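Side-chain contacts in flavin-containing monooxygenase (Allium sativum, PDB 6WPU), which probably uses bound FAD to oxygenate the sulfur of S-allyl-L-cysteine, a flavin-dependent S-monooxygenation in garlic: residues R115-H120 with E434-E439; R418-K423 with D443-Q448. One frame throughout, in Å; residues are numbered along the deposited sequence.

Contact 1: R115-H120 with E434-E439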
loop_
_atom_site.group_PDB
_atom_site.type_symbol
_atom_site.label_atom_id
_atom_site.label_comp_id
_atom_site.label_asym_id
_atom_site.label_seq_id
_atom_site.Cartn_x
_atom_site.Cartn_y
_atom_site.Cartn_z
ATOM N N ARG A 115 8.365 15.305 13.970
ATOM C CA ARG A 115 9.532 14.533 13.573
ATOM C C ARG A 115 9.571 14.338 12.065
ATOM O O ARG A 115 8.535 14.265 11.398
ATOM C CB ARG A 115 9.540 13.170 14.261
ATOM C CG ARG A 115 9.865 13.235 15.729
ATOM C CD ARG A 115 9.820 11.853 16.347
ATOM N NE ARG A 115 8.464 11.322 16.299
ATOM C CZ ARG A 115 8.115 10.132 16.769
ATOM N NH1 ARG A 115 9.037 9.343 17.314
ATOM N NH2 ARG A 115 6.852 9.732 16.685
ATOM N N ARG A 116 10.795 14.235 11.538
ATOM C CA ARG A 116 10.975 13.966 10.118
ATOM C C ARG A 116 10.329 12.651 9.718
ATOM O O ARG A 116 9.763 12.539 8.622
ATOM C CB ARG A 116 12.461 13.959 9.766
ATOM C CG ARG A 116 12.704 13.723 8.296
ATOM C CD ARG A 116 13.928 14.428 7.832
ATOM N NE ARG A 116 14.081 14.288 6.392
ATOM C CZ ARG A 116 15.178 13.831 5.798
ATOM N NH1 ARG A 116 16.233 13.477 6.536
ATOM N NH2 ARG A 116 15.219 13.741 4.469
ATOM N N PHE A 117 10.412 11.637 10.587
ATOM C CA PHE A 117 9.717 10.364 10.388
ATOM C C PHE A 117 8.654 10.258 11.469
ATOM O O PHE A 117 8.906 9.688 12.540
ATOM C CB PHE A 117 10.667 9.166 10.454
ATOM C CG PHE A 117 11.660 9.088 9.327
ATOM C CD1 PHE A 117 12.786 9.892 9.325
ATOM C CD2 PHE A 117 11.493 8.167 8.303
ATOM C CE1 PHE A 117 13.721 9.797 8.308
ATOM C CE2 PHE A 117 12.417 8.069 7.278
ATOM C CZ PHE A 117 13.532 8.880 7.279
ATOM N N PRO A 118 7.467 10.810 11.258
ATOM C CA PRO A 118 6.479 10.881 12.337
ATOM C C PRO A 118 5.684 9.588 12.466
ATOM O O PRO A 118 5.780 8.668 11.652
ATOM C CB PRO A 118 5.585 12.042 11.895
ATOM C CG PRO A 118 5.605 11.927 10.385
ATOM C CD PRO A 118 7.039 11.578 10.069
ATOM N N GLY A 119 4.864 9.550 13.504
ATOM C CA GLY A 119 3.956 8.441 13.693
ATOM C C GLY A 119 2.744 8.531 12.788
ATOM O O GLY A 119 2.443 9.578 12.208
ATOM N N HIS A 120 2.030 7.402 12.693
ATOM C CA HIS A 120 0.901 7.308 11.776
ATOM C C HIS A 120 -0.146 8.388 12.036
ATOM O O HIS A 120 -0.813 8.836 11.095
ATOM C CB HIS A 120 0.266 5.921 11.879
ATOM C CG HIS A 120 -0.093 5.529 13.273
ATOM N ND1 HIS A 120 -1.252 5.950 13.885
ATOM C CD2 HIS A 120 0.563 4.767 14.185
ATOM C CE1 HIS A 120 -1.300 5.461 15.112
ATOM N NE2 HIS A 120 -0.212 4.739 15.319
ATOM N N GLU A 434 17.529 0.142 12.718
ATOM C CA GLU A 434 17.265 0.516 14.093
ATOM C C GLU A 434 17.466 1.998 14.349
ATOM O O GLU A 434 17.049 2.478 15.406
ATOM C CB GLU A 434 18.172 -0.292 15.037
ATOM C CG GLU A 434 19.644 0.151 15.035
ATOM C CD GLU A 434 20.457 -0.361 13.831
ATOM O OE1 GLU A 434 19.942 -1.188 13.041
ATOM O OE2 GLU A 434 21.628 0.064 13.686
ATOM N N SER A 435 18.105 2.729 13.431
ATOM C CA SER A 435 18.381 4.135 13.690
ATOM C C SER A 435 18.083 5.086 12.535
ATOM O O SER A 435 18.210 6.297 12.740
ATOM C CB SER A 435 19.845 4.320 14.096
ATOM O OG SER A 435 20.697 4.000 13.013
ATOM N N TYR A 436 17.688 4.611 11.348
ATOM C CA TYR A 436 17.569 5.519 10.202
ATOM C C TYR A 436 16.491 6.577 10.411
ATOM O O TYR A 436 16.568 7.664 9.822
ATOM C CB TYR A 436 17.290 4.729 8.917
ATOM C CG TYR A 436 15.863 4.247 8.754
ATOM C CD1 TYR A 436 14.971 4.922 7.910
ATOM C CD2 TYR A 436 15.406 3.111 9.417
ATOM C CE1 TYR A 436 13.660 4.487 7.742
ATOM C CE2 TYR A 436 14.095 2.665 9.254
ATOM C CZ TYR A 436 13.229 3.366 8.411
ATOM O OH TYR A 436 11.937 2.943 8.232
ATOM N N ARG A 437 15.478 6.290 11.234
ATOM C CA ARG A 437 14.419 7.269 11.450
ATOM C C ARG A 437 14.877 8.459 12.290
ATOM O O ARG A 437 14.276 9.534 12.203
ATOM C CB ARG A 437 13.200 6.610 12.103
ATOM C CG ARG A 437 12.442 5.636 11.208
ATOM C CD ARG A 437 11.195 5.142 11.918
ATOM N NE ARG A 437 10.273 4.428 11.044
ATOM C CZ ARG A 437 10.286 3.112 10.851
ATOM N NH1 ARG A 437 9.395 2.545 10.044
ATOM N NH2 ARG A 437 11.194 2.360 11.459
ATOM N N ASP A 438 15.929 8.319 13.082
ATOM C CA ASP A 438 16.313 9.397 13.975
ATOM C C ASP A 438 17.714 9.926 13.732
ATOM O O ASP A 438 18.054 10.981 14.273
ATOM C CB ASP A 438 16.174 8.943 15.437
ATOM C CG ASP A 438 14.725 8.668 15.820
ATOM O OD1 ASP A 438 13.893 9.602 15.735
ATOM O OD2 ASP A 438 14.413 7.515 16.185
ATOM N N GLU A 439 18.524 9.245 12.924
ATOM C CA GLU A 439 19.889 9.667 12.623
ATOM C C GLU A 439 20.066 9.645 11.113
ATOM O O GLU A 439 19.975 8.582 10.488
ATOM C CB GLU A 439 20.920 8.763 13.312
HETATM O O HOH W 1 11.842 9.871 17.758
HETATM O O HOH W 2 12.411 11.524 12.677
#
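Y436 is the first residue of 434-439 to reach the other loop, and it meets F117 as an offset edge-to-face pair: the tyrosine edge is directed at the phenylalanine face, ring centroids 5.5 Å apart and planes at 82°. The nearest atoms are Y436 CE1 and F117 CE2, 3.8 Å apart. CG between the backbone N and the carbonyl carbon (chi1 77°) brings the end of Y436 nearer to 115-120. V425, on helix 416-431, also touches F117, and N428 and R429 of that helix touch Y436.

R437 lies against F117 through its backbone and the start of its side chain. Its CA stands over one face of the F117 ring, 4.0 Å from the centroid and 21° off the normal, a CH-pi contact; CB and CG run on past F117 CB and CG. The chain then extends to a guanidinium with Y436 OH over the centre of one face, where the angle is too poor for a hydrogen bond. The cationic end is instead held by a salt bridge to D229 and a bond from NE to T91 O. An alanine in place of F117 would probably leave the R437 backbone and the Y436 edge without the ring they pack on, opening a gap between the two loops.

Water does the polar joining: one molecule accepts from F117 N at 2.9 Å and donates to R437 O at 2.8 Å.

D438 closes the row through a second water, which accepts from R115 NH1 and donates to D438 OD1. R115 NH1 and D438 OD1 stay 5.1 Å apart, each with a nearer mate, D113 for R115 and R90 for D438. The centre is thus aromatic and apolar, while charged ends pair with outside residues or meet through water.

Contact 2: R418-K423 with D443-Q448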
loop_
_atom_site.group_PDB
_atom_site.type_symbol
_atom_site.label_atom_id
_atom_site.label_comp_id
_atom_site.label_asym_id
_atom_site.label_seq_id
_atom_site.Cartn_x
_atom_site.Cartn_y
_atom_site.Cartn_z
ATOM N N ARG A 418 13.916 14.815 -4.279
ATOM C CA ARG A 418 13.030 13.734 -3.863
ATOM C C ARG A 418 13.559 12.390 -4.337
ATOM O O ARG A 418 13.478 11.397 -3.603
ATOM C CB ARG A 418 11.604 13.976 -4.374
ATOM C CG ARG A 418 10.518 13.282 -3.530
ATOM C CD ARG A 418 9.125 13.348 -4.177
ATOM N NE ARG A 418 8.506 14.675 -4.206
ATOM C CZ ARG A 418 7.462 15.039 -3.459
ATOM N NH1 ARG A 418 6.925 14.171 -2.603
ATOM N NH2 ARG A 418 6.943 16.269 -3.574
ATOM N N ARG A 419 14.118 12.344 -5.551
ATOM C CA ARG A 419 14.799 11.130 -5.994
ATOM C C ARG A 419 15.958 10.796 -5.066
ATOM O O ARG A 419 16.129 9.643 -4.653
ATOM C CB ARG A 419 15.292 11.286 -7.431
ATOM C CG ARG A 419 14.224 11.108 -8.518
ATOM C CD ARG A 419 14.841 11.370 -9.875
ATOM N NE ARG A 419 13.911 11.237 -10.998
ATOM C CZ ARG A 419 13.762 10.118 -11.699
ATOM N NH1 ARG A 419 14.462 9.032 -11.375
ATOM N NH2 ARG A 419 12.907 10.075 -12.706
ATOM N N LEU A 420 16.756 11.809 -4.712
ATOM C CA LEU A 420 17.938 11.575 -3.894
ATOM C C LEU A 420 17.563 11.175 -2.467
ATOM O O LEU A 420 18.204 10.297 -1.877
ATOM C CB LEU A 420 18.832 12.817 -3.900
ATOM C CG LEU A 420 19.465 13.181 -5.245
ATOM C CD1 LEU A 420 20.210 14.505 -5.153
ATOM C CD2 LEU A 420 20.382 12.060 -5.738
ATOM N N MET A 421 16.546 11.818 -1.887
ATOM C CA MET A 421 16.128 11.438 -0.541
ATOM C C MET A 421 15.677 9.987 -0.506
ATOM O O MET A 421 15.990 9.251 0.443
ATOM C CB MET A 421 15.003 12.343 -0.052
ATOM C CG MET A 421 15.415 13.569 0.730
ATOM S SD MET A 421 13.931 14.348 1.417
ATOM C CE MET A 421 14.549 15.984 1.763
ATOM N N TYR A 422 14.951 9.556 -1.544
ATOM C CA TYR A 422 14.501 8.170 -1.611
ATOM C C TYR A 422 15.679 7.204 -1.654
ATOM O O TYR A 422 15.663 6.174 -0.968
ATOM C CB TYR A 422 13.604 7.955 -2.825
ATOM C CG TYR A 422 13.103 6.537 -2.904
ATOM C CD1 TYR A 422 12.050 6.115 -2.110
ATOM C CD2 TYR A 422 13.699 5.612 -3.751
ATOM C CE1 TYR A 422 11.592 4.807 -2.167
ATOM C CE2 TYR A 422 13.251 4.302 -3.812
ATOM C CZ TYR A 422 12.201 3.906 -3.019
ATOM O OH TYR A 422 11.749 2.610 -3.088
ATOM N N LYS A 423 16.704 7.506 -2.464
ATOM C CA LYS A 423 17.881 6.642 -2.505
ATOM C C LYS A 423 18.599 6.638 -1.164
ATOM O O LYS A 423 19.105 5.598 -0.722
ATOM C CB LYS A 423 18.833 7.085 -3.619
ATOM C CG LYS A 423 18.334 6.770 -5.011
ATOM C CD LYS A 423 19.441 6.946 -6.061
ATOM C CE LYS A 423 18.878 6.892 -7.485
ATOM N NZ LYS A 423 19.945 6.672 -8.507
ATOM N N ASP A 443 20.708 16.542 5.553
ATOM C CA ASP A 443 20.128 17.850 5.843
ATOM C C ASP A 443 20.181 18.769 4.633
ATOM O O ASP A 443 19.363 19.687 4.523
ATOM C CB ASP A 443 20.851 18.503 7.020
ATOM C CG ASP A 443 20.802 17.653 8.277
ATOM O OD1 ASP A 443 21.490 16.606 8.324
ATOM O OD2 ASP A 443 20.069 18.032 9.217
ATOM N N HIS A 444 21.149 18.551 3.730
ATOM C CA HIS A 444 21.259 19.362 2.518
ATOM C C HIS A 444 20.118 19.087 1.547
ATOM O O HIS A 444 19.724 19.981 0.792
ATOM C CB HIS A 444 22.607 19.113 1.834
ATOM C CG HIS A 444 22.828 17.690 1.416
ATOM N ND1 HIS A 444 23.047 16.669 2.319
ATOM C CD2 HIS A 444 22.883 17.121 0.188
ATOM C CE1 HIS A 444 23.219 15.534 1.666
ATOM N NE2 HIS A 444 23.119 15.781 0.370
ATOM N N LEU A 445 19.582 17.863 1.545
ATOM C CA LEU A 445 18.387 17.578 0.759
ATOM C C LEU A 445 17.139 18.148 1.414
ATOM O O LEU A 445 16.215 18.573 0.711
ATOM C CB LEU A 445 18.234 16.072 0.563
ATOM C CG LEU A 445 19.429 15.335 -0.043
ATOM C CD1 LEU A 445 19.110 13.855 -0.161
ATOM C CD2 LEU A 445 19.814 15.925 -1.395
ATOM N N VAL A 446 17.087 18.160 2.751
ATOM C CA VAL A 446 15.975 18.815 3.438
ATOM C C VAL A 446 15.927 20.288 3.074
ATOM O O VAL A 446 14.859 20.837 2.784
ATOM C CB VAL A 446 16.083 18.616 4.961
ATOM C CG1 VAL A 446 15.048 19.468 5.672
ATOM C CG2 VAL A 446 15.891 17.144 5.318
ATOM N N ALA A 447 17.090 20.948 3.076
ATOM C CA ALA A 447 17.175 22.347 2.675
ATOM C C ALA A 447 16.568 22.565 1.293
ATOM O O ALA A 447 15.728 23.453 1.103
ATOM C CB ALA A 447 18.635 22.801 2.708
ATOM N N GLN A 448 16.967 21.743 0.317
ATOM C CA GLN A 448 16.402 21.840 -1.029
ATOM C C GLN A 448 14.890 21.642 -1.018
ATOM O O GLN A 448 14.149 22.407 -1.648
ATOM C CB GLN A 448 17.057 20.813 -1.956
ATOM C CG GLN A 448 18.524 21.058 -2.230
ATOM C CD GLN A 448 18.842 21.063 -3.713
ATOM O OE1 GLN A 448 19.848 20.497 -4.144
ATOM N NE2 GLN A 448 17.986 21.712 -4.504
#
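L445 points at helix 416-431 and fits against two consecutive residues, L420 and M421. Its CD1 methyl lies 3.9 Å from L420 CB and 3.7 Å from the backbone N of M421, while CD2 faces L420 CD1. With CG anti to the carbonyl carbon (chi1 -55°), both methyls are presented to that helix, and the two leucine side chains cross at about a right angle. M421 and L445 instead slide past each other in opposite directions, M421 CG coming 3.8 Å from L445 CB. The methionine chain, extended beyond CG, carries its CE on to the backbone of the second helix, 3.3 Å from L445 O, and to V446, whose CG2 is 4.0 Å from M421 CE.

These residues join the antiparallel arms of a helical hairpin, linked by the loop after 416-431; the axes of the two segments come within 9.9 Å, with 150° between their directions. No hydrogen bond crosses between 418-423 and 443-448.

Further out, R116 and E96 each lie against both M421 and V446, and V97 of helix 95-98 touches M421. Y422 pairs edge-to-face with F399 of helix 398-409, and R419 is salt-bridged to D400 and D403 there.

Contact centres 1 and 2 lie about 15 Å apart, on the same side of the chain's centre. Along the chain their segments alternate: 115-120 comes first, then 418-423, 434-439 and 443-448. The last three follow one another through helix 416-431, the loop after it and helix 443-453, so the C-terminal hairpin of helices takes part in both contacts. R116 bridges them: its NH2 packs 3.4 Å from M421 SD and its CZ 3.4 Å from V446 CG2, while salt bridges tie it to E96 and D442. The C-terminal region is thereby packed onto a loop of the N-terminal half, with the side chain of R437 about 6 Å from the bound FAD at nearest atoms.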